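Local coordinates for guanine nucleotide exchange factor p115rhogef (Homo sapiens, PDB 1IAP), which probably activates Rho-family GTPases as a nucleotide exchange factor and, through this N-terminal rgRGS domain, probably binds heterotrimeric G protein alpha subunits, at residues A[3-6]-A[10-13]; A[57-62]-A[80-85]; A[159-164]-A[176-181]. All blocks are in the same frame, centred on the assembly; numbering follows the deposited sequence.

Interaction 1: A[3-6]-A[10-13]; sequences SQFQ and QVKR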
loop_
_atom_site.group_PDB
_atom_site.type_symbol
_atom_site.label_atom_id
_atom_site.label_comp_id
_atom_site.label_asym_id
_atom_site.label_seq_id
_atom_site.Cartn_x
_atom_site.Cartn_y
_atom_site.Cartn_z
ATOM N N SER A 3 15.741 -2.481 9.709
ATOM C CA SER A 3 15.947 -1.935 8.327
ATOM C C SER A 3 14.719 -2.187 7.434
ATOM O O SER A 3 14.805 -2.062 6.207
ATOM C CB SER A 3 17.201 -2.542 7.678
ATOM O OG SER A 3 17.076 -3.941 7.546
ATOM N N GLN A 4 13.586 -2.546 8.049
ATOM C CA GLN A 4 12.350 -2.791 7.297
ATOM C C GLN A 4 11.817 -1.513 6.653
ATOM O O GLN A 4 11.043 -1.566 5.699
ATOM C CB GLN A 4 11.264 -3.379 8.204
ATOM C CG GLN A 4 11.534 -4.787 8.728
ATOM C CD GLN A 4 12.255 -4.808 10.063
ATOM O OE1 GLN A 4 12.899 -3.836 10.455
ATOM N NE2 GLN A 4 12.131 -5.920 10.781
ATOM N N PHE A 5 12.258 -0.367 7.163
ATOM C CA PHE A 5 11.784 0.917 6.654
ATOM C C PHE A 5 12.755 1.684 5.748
ATOM O O PHE A 5 12.517 2.847 5.416
ATOM C CB PHE A 5 11.337 1.805 7.820
ATOM C CG PHE A 5 10.248 1.201 8.660
ATOM C CD1 PHE A 5 10.511 0.768 9.958
ATOM C CD2 PHE A 5 8.956 1.069 8.157
ATOM C CE1 PHE A 5 9.499 0.209 10.747
ATOM C CE2 PHE A 5 7.936 0.512 8.934
ATOM C CZ PHE A 5 8.210 0.082 10.232
ATOM N N GLN A 6 13.843 1.034 5.348
ATOM C CA GLN A 6 14.824 1.669 4.475
ATOM C C GLN A 6 14.263 1.935 3.079
ATOM O O GLN A 6 14.650 2.905 2.425
ATOM C CB GLN A 6 16.093 0.817 4.379
ATOM C CG GLN A 6 16.899 0.747 5.667
ATOM C CD GLN A 6 17.387 2.110 6.127
ATOM O OE1 GLN A 6 18.193 2.755 5.454
ATOM N NE2 GLN A 6 16.896 2.556 7.280
ATOM N N GLN A 10 11.580 -3.266 0.911
ATOM C CA GLN A 10 11.799 -3.965 2.174
ATOM C C GLN A 10 10.560 -4.033 3.067
ATOM O O GLN A 10 10.296 -5.068 3.678
ATOM C CB GLN A 10 12.956 -3.324 2.939
ATOM C CG GLN A 10 14.287 -3.426 2.215
ATOM C CD GLN A 10 15.400 -2.695 2.928
ATOM O OE1 GLN A 10 15.944 -3.180 3.921
ATOM N NE2 GLN A 10 15.750 -1.518 2.424
ATOM N N VAL A 11 9.788 -2.951 3.124
ATOM C CA VAL A 11 8.590 -2.919 3.970
ATOM C C VAL A 11 7.353 -3.606 3.376
ATOM O O VAL A 11 6.524 -4.141 4.114
ATOM C CB VAL A 11 8.225 -1.461 4.382
ATOM C CG1 VAL A 11 7.591 -0.699 3.220
ATOM C CG2 VAL A 11 7.312 -1.470 5.600
ATOM N N LYS A 12 7.260 -3.644 2.048
ATOM C CA LYS A 12 6.109 -4.245 1.375
ATOM C C LYS A 12 5.865 -5.714 1.731
ATOM O O LYS A 12 4.757 -6.213 1.555
ATOM C CB LYS A 12 6.249 -4.104 -0.147
ATOM C CG LYS A 12 7.302 -5.018 -0.751
ATOM C CD LYS A 12 7.358 -4.921 -2.268
ATOM C CE LYS A 12 8.262 -6.011 -2.828
ATOM N NZ LYS A 12 8.428 -5.918 -4.302
ATOM N N ARG A 13 6.897 -6.387 2.237
ATOM C CA ARG A 13 6.819 -7.800 2.604
ATOM C C ARG A 13 6.645 -8.053 4.101
ATOM O O ARG A 13 6.445 -9.193 4.517
ATOM C CB ARG A 13 8.081 -8.523 2.129
ATOM C CG ARG A 13 8.443 -8.240 0.684
ATOM C CD ARG A 13 9.758 -8.884 0.289
ATOM N NE ARG A 13 10.140 -8.532 -1.077
ATOM C CZ ARG A 13 11.353 -8.718 -1.590
ATOM N NH1 ARG A 13 12.313 -9.260 -0.852
ATOM N NH2 ARG A 13 11.611 -8.345 -2.837
#
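Val11 brings CB to 3.1 Å from Gln4 O; Val11 N is close to the same oxygen as well, at 3.2 Å, but too badly angled to hydrogen-bond. With CG1 between the backbone N and the carbonyl carbon (chi1 75°), CG2 falls anti to N and reaches obliquely to the Phe5 ring, 3.9 Å from CE2. Branching at CB suits valine here, since one short side chain covers both a carbonyl and an aromatic ring. Beside this pair, Gln10 swings its CG next to its own backbone N (chi1 -63°) and continues straight, laying its chain along Gln6 and pointing the same way. Gln10 CD stands 3.4 Å from Ser3 O, the carbonyl that opens the type I turn from Ser3 to Gln6. Within the turn Gln4 folds back, and its OE1 accepts Ser3 N at 3.2 Å, the donor well above the carbonyl plane. With an alanine in place of Gln10, the turn would probably lose the long chain lying between Ser3 O and Gln6 CB, and the Gln6 side chain would be freer to turn. The N-terminal turn thus folds back on helix 8-11, with Phe5 and Val11 packed against helix 15-28 and Phe5 O bonded to Arg117 of helix 106-121. Because no clear hydrogen bond crosses the contact, apolar packing and the weak turn bond from Gln6 N to Ser3 O (3.4 Å) do most of the holding.

Interaction 2: A[57-62]-A[80-85]; sequences DFYHSF and ELDRTR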
loop_
_atom_site.group_PDB
_atom_site.type_symbol
_atom_site.label_atom_id
_atom_site.label_comp_id
_atom_site.label_asym_id
_atom_site.label_seq_id
_atom_site.Cartn_x
_atom_site.Cartn_y
_atom_site.Cartn_z
ATOM N N ASP A 57 -9.445 -2.224 -11.607
ATOM C CA ASP A 57 -9.739 -1.759 -10.248
ATOM C C ASP A 57 -8.691 -0.719 -9.855
ATOM O O ASP A 57 -9.013 0.317 -9.269
ATOM C CB ASP A 57 -9.688 -2.923 -9.250
ATOM C CG ASP A 57 -10.808 -3.931 -9.449
ATOM O OD1 ASP A 57 -11.824 -3.609 -10.102
ATOM O OD2 ASP A 57 -10.668 -5.057 -8.926
ATOM N N PHE A 58 -7.439 -1.025 -10.182
ATOM C CA PHE A 58 -6.304 -0.151 -9.906
ATOM C C PHE A 58 -6.548 1.177 -10.618
ATOM O O PHE A 58 -6.294 2.241 -10.057
ATOM C CB PHE A 58 -5.017 -0.819 -10.407
ATOM C CG PHE A 58 -3.783 0.033 -10.286
ATOM C CD1 PHE A 58 -2.978 -0.046 -9.153
ATOM C CD2 PHE A 58 -3.383 0.859 -11.337
ATOM C CE1 PHE A 58 -1.791 0.682 -9.064
ATOM C CE2 PHE A 58 -2.195 1.592 -11.258
ATOM C CZ PHE A 58 -1.397 1.500 -10.117
ATOM N N TYR A 59 -7.055 1.102 -11.849
ATOM C CA TYR A 59 -7.360 2.299 -12.621
ATOM C C TYR A 59 -8.437 3.122 -11.925
ATOM O O TYR A 59 -8.258 4.315 -11.680
ATOM C CB TYR A 59 -7.819 1.928 -14.042
ATOM C CG TYR A 59 -8.398 3.083 -14.818
ATOM C CD1 TYR A 59 -7.573 4.004 -15.466
ATOM C CD2 TYR A 59 -9.780 3.282 -14.877
ATOM C CE1 TYR A 59 -8.113 5.099 -16.147
ATOM C CE2 TYR A 59 -10.325 4.367 -15.550
ATOM C CZ TYR A 59 -9.489 5.270 -16.182
ATOM O OH TYR A 59 -10.037 6.343 -16.843
ATOM N N HIS A 60 -9.545 2.471 -11.574
ATOM C CA HIS A 60 -10.653 3.161 -10.928
ATOM C C HIS A 60 -10.326 3.737 -9.551
ATOM O O HIS A 60 -10.893 4.749 -9.151
ATOM C CB HIS A 60 -11.876 2.244 -10.854
ATOM C CG HIS A 60 -12.496 1.963 -12.188
ATOM N ND1 HIS A 60 -13.093 2.943 -12.951
ATOM C CD2 HIS A 60 -12.581 0.820 -12.909
ATOM C CE1 HIS A 60 -13.517 2.417 -14.087
ATOM N NE2 HIS A 60 -13.217 1.130 -14.087
ATOM N N SER A 61 -9.388 3.108 -8.852
ATOM C CA SER A 61 -8.989 3.548 -7.520
ATOM C C SER A 61 -7.925 4.642 -7.471
ATOM O O SER A 61 -7.994 5.534 -6.618
ATOM C CB SER A 61 -8.489 2.355 -6.694
ATOM O OG SER A 61 -9.541 1.461 -6.378
ATOM N N PHE A 62 -6.959 4.595 -8.390
ATOM C CA PHE A 62 -5.857 5.554 -8.358
ATOM C C PHE A 62 -5.614 6.449 -9.558
ATOM O O PHE A 62 -4.941 7.478 -9.424
ATOM C CB PHE A 62 -4.543 4.811 -8.071
ATOM C CG PHE A 62 -4.609 3.888 -6.891
ATOM C CD1 PHE A 62 -4.675 2.511 -7.075
ATOM C CD2 PHE A 62 -4.606 4.393 -5.595
ATOM C CE1 PHE A 62 -4.744 1.647 -5.984
ATOM C CE2 PHE A 62 -4.676 3.539 -4.500
ATOM C CZ PHE A 62 -4.744 2.164 -4.694
ATOM N N GLU A 80 -2.855 8.436 -22.916
ATOM C CA GLU A 80 -3.014 7.124 -23.538
ATOM C C GLU A 80 -4.207 6.351 -22.988
ATOM O O GLU A 80 -4.904 5.672 -23.741
ATOM C CB GLU A 80 -1.738 6.298 -23.379
ATOM C CG GLU A 80 -0.544 6.853 -24.140
ATOM C CD GLU A 80 0.701 6.007 -23.968
ATOM O OE1 GLU A 80 0.858 5.014 -24.712
ATOM O OE2 GLU A 80 1.525 6.333 -23.085
ATOM N N LEU A 81 -4.439 6.450 -21.681
ATOM C CA LEU A 81 -5.564 5.766 -21.054
ATOM C C LEU A 81 -6.890 6.261 -21.619
ATOM O O LEU A 81 -7.783 5.464 -21.919
ATOM C CB LEU A 81 -5.544 5.956 -19.535
ATOM C CG LEU A 81 -4.540 5.075 -18.790
ATOM C CD1 LEU A 81 -4.487 5.461 -17.323
ATOM C CD2 LEU A 81 -4.936 3.609 -18.952
ATOM N N ASP A 82 -7.000 7.575 -21.792
ATOM C CA ASP A 82 -8.217 8.175 -22.324
ATOM C C ASP A 82 -8.441 7.843 -23.799
ATOM O O ASP A 82 -9.483 8.178 -24.366
ATOM C CB ASP A 82 -8.191 9.694 -22.128
ATOM C CG ASP A 82 -8.188 10.098 -20.660
ATOM O OD1 ASP A 82 -8.468 9.242 -19.793
ATOM O OD2 ASP A 82 -7.908 11.281 -20.373
ATOM N N ARG A 83 -7.470 7.173 -24.411
ATOM C CA ARG A 83 -7.560 6.806 -25.821
ATOM C C ARG A 83 -7.436 5.304 -26.059
ATOM O O ARG A 83 -7.433 4.849 -27.203
ATOM C CB ARG A 83 -6.496 7.561 -26.617
ATOM C CG ARG A 83 -6.804 9.035 -26.740
ATOM C CD ARG A 83 -5.565 9.875 -26.965
ATOM N NE ARG A 83 -5.905 11.294 -27.008
ATOM C CZ ARG A 83 -6.318 12.002 -25.960
ATOM N NH1 ARG A 83 -6.431 11.433 -24.764
ATOM N NH2 ARG A 83 -6.682 13.265 -26.123
ATOM N N THR A 84 -7.344 4.537 -24.978
ATOM C CA THR A 84 -7.215 3.090 -25.092
ATOM C C THR A 84 -8.388 2.370 -24.438
ATOM O O THR A 84 -8.721 2.610 -23.276
ATOM C CB THR A 84 -5.888 2.582 -24.479
ATOM O OG1 THR A 84 -4.788 3.302 -25.049
ATOM C CG2 THR A 84 -5.700 1.102 -24.777
ATOM N N ARG A 85 -9.022 1.502 -25.218
ATOM C CA ARG A 85 -10.160 0.715 -24.764
ATOM C C ARG A 85 -9.649 -0.415 -23.864
ATOM O O ARG A 85 -8.563 -0.946 -24.089
ATOM C CB ARG A 85 -10.889 0.149 -25.985
ATOM C CG ARG A 85 -12.182 -0.568 -25.674
ATOM C CD ARG A 85 -12.905 -1.014 -26.939
ATOM N NE ARG A 85 -14.170 -1.674 -26.619
ATOM C CZ ARG A 85 -14.386 -2.982 -26.732
ATOM N NH1 ARG A 85 -13.423 -3.784 -27.171
ATOM N NH2 ARG A 85 -15.555 -3.494 -26.369
#
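Tyr59 and Leu81 meet rim to methyl: Leu81 CD1 lies in the plane of the phenol ring at its edge, 3.8 Å from Tyr59 CE1 and almost as near to Tyr59 CD1. The two side chains run antiparallel past one another, and this single methyl makes the apolar contact. It is a small surface contact joining helix 48-63 to helix 75-81 in the all-helical RGS-like domain. The backbones stay well apart, with 9.3 Å between Tyr59 CA and Leu81 CA, a gap bridged here by the long tyrosine and the leucine. Tyrosine does its share by placing CG anti to the backbone N (chi1 169°), which sends the ring out from its own helix toward helix 75-81. The opposite rim of the same ring stands over the imidazole of His60, with Tyr59 CD2 3.8 Å above the centre of that plane. Tyr59 therefore has a neighbour on two of its edges. Leu81 also touches Leu63 and Phe97, a branched aliphatic fitting between helices 48-63 and 91-103. The chain then makes a type I turn from Leu81 to Thr84, where Glu80 O is gripped twice, by Arg83 N at 3.0 Å and by Thr84 OG1 at 2.7 Å, from opposite faces of the carbonyl plane. Across the contact itself the chemistry is apolar: it relies on van der Waals fit between ring rim and methyl, with no polar bond between the segments, since Tyr59 OH and Asp82 OD1 stay 4.4 Å apart.

Interaction 3: A[159-164]-A[176-181]; sequences HLEEMQ and AVVNAI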
loop_
_atom_site.group_PDB
_atom_site.type_symbol
_atom_site.label_atom_id
_atom_site.label_comp_id
_atom_site.label_asym_id
_atom_site.label_seq_id
_atom_site.Cartn_x
_atom_site.Cartn_y
_atom_site.Cartn_z
ATOM N N HIS A 159 -7.441 -2.452 14.558
ATOM C CA HIS A 159 -7.385 -1.178 15.253
ATOM C C HIS A 159 -7.551 0.010 14.307
ATOM O O HIS A 159 -8.231 0.978 14.643
ATOM C CB HIS A 159 -6.074 -1.051 16.025
ATOM C CG HIS A 159 -6.060 0.081 17.004
ATOM N ND1 HIS A 159 -5.748 1.374 16.642
ATOM C CD2 HIS A 159 -6.310 0.111 18.333
ATOM C CE1 HIS A 159 -5.806 2.152 17.708
ATOM N NE2 HIS A 159 -6.146 1.410 18.747
ATOM N N LEU A 160 -6.942 -0.068 13.127
ATOM C CA LEU A 160 -7.043 1.017 12.162
ATOM C C LEU A 160 -8.480 1.169 11.678
ATOM O O LEU A 160 -8.970 2.287 11.518
ATOM C CB LEU A 160 -6.092 0.787 10.983
ATOM C CG LEU A 160 -6.058 1.885 9.912
ATOM C CD1 LEU A 160 -5.916 3.268 10.550
ATOM C CD2 LEU A 160 -4.921 1.632 8.954
ATOM N N GLU A 161 -9.163 0.041 11.483
ATOM C CA GLU A 161 -10.550 0.061 11.033
ATOM C C GLU A 161 -11.453 0.699 12.087
ATOM O O GLU A 161 -12.379 1.458 11.763
ATOM C CB GLU A 161 -11.043 -1.350 10.716
ATOM C CG GLU A 161 -12.440 -1.363 10.111
ATOM C CD GLU A 161 -12.922 -2.751 9.746
ATOM O OE1 GLU A 161 -12.118 -3.542 9.205
ATOM O OE2 GLU A 161 -14.113 -3.045 9.991
ATOM N N GLU A 162 -11.175 0.391 13.352
ATOM C CA GLU A 162 -11.948 0.944 14.455
ATOM C C GLU A 162 -11.782 2.459 14.482
ATOM O O GLU A 162 -12.754 3.186 14.681
ATOM C CB GLU A 162 -11.505 0.333 15.788
ATOM C CG GLU A 162 -11.826 -1.150 15.903
ATOM C CD GLU A 162 -11.432 -1.762 17.239
ATOM O OE1 GLU A 162 -10.487 -1.264 17.894
ATOM O OE2 GLU A 162 -12.073 -2.762 17.626
ATOM N N MET A 163 -10.556 2.926 14.254
ATOM C CA MET A 163 -10.259 4.358 14.244
ATOM C C MET A 163 -10.361 4.950 12.837
ATOM O O MET A 163 -9.745 5.980 12.535
ATOM C CB MET A 163 -8.859 4.615 14.806
ATOM C CG MET A 163 -8.667 4.153 16.243
ATOM S SD MET A 163 -9.801 4.956 17.401
ATOM C CE MET A 163 -11.036 3.658 17.649
ATOM N N GLN A 164 -11.149 4.298 11.986
ATOM C CA GLN A 164 -11.335 4.722 10.598
ATOM C C GLN A 164 -11.602 6.216 10.421
ATOM O O GLN A 164 -11.036 6.848 9.531
ATOM C CB GLN A 164 -12.474 3.930 9.955
ATOM C CG GLN A 164 -12.697 4.254 8.493
ATOM C CD GLN A 164 -13.924 3.587 7.917
ATOM O OE1 GLN A 164 -14.275 2.469 8.293
ATOM N NE2 GLN A 164 -14.585 4.270 6.991
ATOM N N ALA A 176 -12.206 4.096 1.514
ATOM C CA ALA A 176 -11.335 3.721 0.399
ATOM C C ALA A 176 -9.964 3.282 0.907
ATOM O O ALA A 176 -9.370 2.338 0.386
ATOM C CB ALA A 176 -11.188 4.889 -0.569
ATOM N N VAL A 177 -9.470 3.970 1.930
ATOM C CA VAL A 177 -8.173 3.651 2.528
ATOM C C VAL A 177 -8.232 2.301 3.241
ATOM O O VAL A 177 -7.357 1.462 3.060
ATOM C CB VAL A 177 -7.736 4.749 3.523
ATOM C CG1 VAL A 177 -6.531 4.301 4.336
ATOM C CG2 VAL A 177 -7.410 6.025 2.765
ATOM N N VAL A 178 -9.270 2.090 4.042
ATOM C CA VAL A 178 -9.414 0.823 4.752
ATOM C C VAL A 178 -9.532 -0.349 3.769
ATOM O O VAL A 178 -8.865 -1.373 3.939
ATOM C CB VAL A 178 -10.610 0.859 5.728
ATOM C CG1 VAL A 178 -10.929 -0.545 6.241
ATOM C CG2 VAL A 178 -10.279 1.771 6.895
ATOM N N ASN A 179 -10.342 -0.178 2.725
ATOM C CA ASN A 179 -10.514 -1.216 1.704
ATOM C C ASN A 179 -9.182 -1.508 1.024
ATOM O O ASN A 179 -8.801 -2.666 0.829
ATOM C CB ASN A 179 -11.518 -0.760 0.635
ATOM C CG ASN A 179 -12.935 -0.691 1.155
ATOM O OD1 ASN A 179 -13.247 -1.256 2.197
ATOM N ND2 ASN A 179 -13.804 -0.000 0.427
ATOM N N ALA A 180 -8.478 -0.445 0.657
ATOM C CA ALA A 180 -7.192 -0.564 -0.015
ATOM C C ALA A 180 -6.173 -1.312 0.833
ATOM O O ALA A 180 -5.467 -2.195 0.333
ATOM C CB ALA A 180 -6.663 0.819 -0.385
ATOM N N ILE A 181 -6.081 -0.953 2.113
ATOM C CA ILE A 181 -5.140 -1.628 3.006
ATOM C C ILE A 181 -5.597 -3.076 3.188
ATOM O O ILE A 181 -4.790 -3.999 3.112
ATOM C CB ILE A 181 -5.038 -0.901 4.375
ATOM C CG1 ILE A 181 -4.355 0.457 4.180
ATOM C CG2 ILE A 181 -4.243 -1.735 5.367
ATOM C CD1 ILE A 181 -4.472 1.395 5.368
#
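The last two helices of the domain, 142-162 and 171-187, are joined by a short connection and come together here in the all-helical RGS-like fold. At the buried side Leu160 and Ile181 cross at about a right angle, and Leu160 CD2 touches Ile181 CD1 at 3.6 Å. Leucine reaches so far because CG is anti to its backbone N (chi1 -178°), and isoleucine answers with an extended ethyl branch. Met19 touches both, so the methyl pair sits where the two helices meet helix 15-28, with Leu35 of helix 32-43 also on Ile181. Nearer the surface Val178 is straddled: its CG2 lies 3.8 Å from Gln164 CG, while its CG1 faces Glu161 CG at 4.2 Å. Chiefly the methylene parts of these two polar residues are used; the amide of Gln164 has its own partner, NE2 forming a hydrogen bond with Ser174 OG. The compact valine suits a place where the helices approach to 6.4 Å between Glu161 CA and Val178 CA. Aliphatic contacts on the buried side, with the methylenes of polar residues toward the solvent side, are typical of neighbouring helices in a helical bundle.

Along the chain the three contacts follow one another in series, interaction 1 closing before 2 opens and 2 before 3, all within the RGS-like domain. Interactions 1 and 2 lie on opposite sides of the chain's centre, with their own centres 29 Å apart; interaction 3 is 21 Å from the first and 25 Å from the second, centre to centre. None touches another. Helix 15-28 packs on both interaction 1 and interaction 3, whereas helix 32-43 receives Phe62 from 57-62 and Ile181 from 176-181, both on Leu35. Tyr184 of helix 171-187 bonds to Lys12 O. The N-terminal turn and the final helices are therefore built into one helical domain.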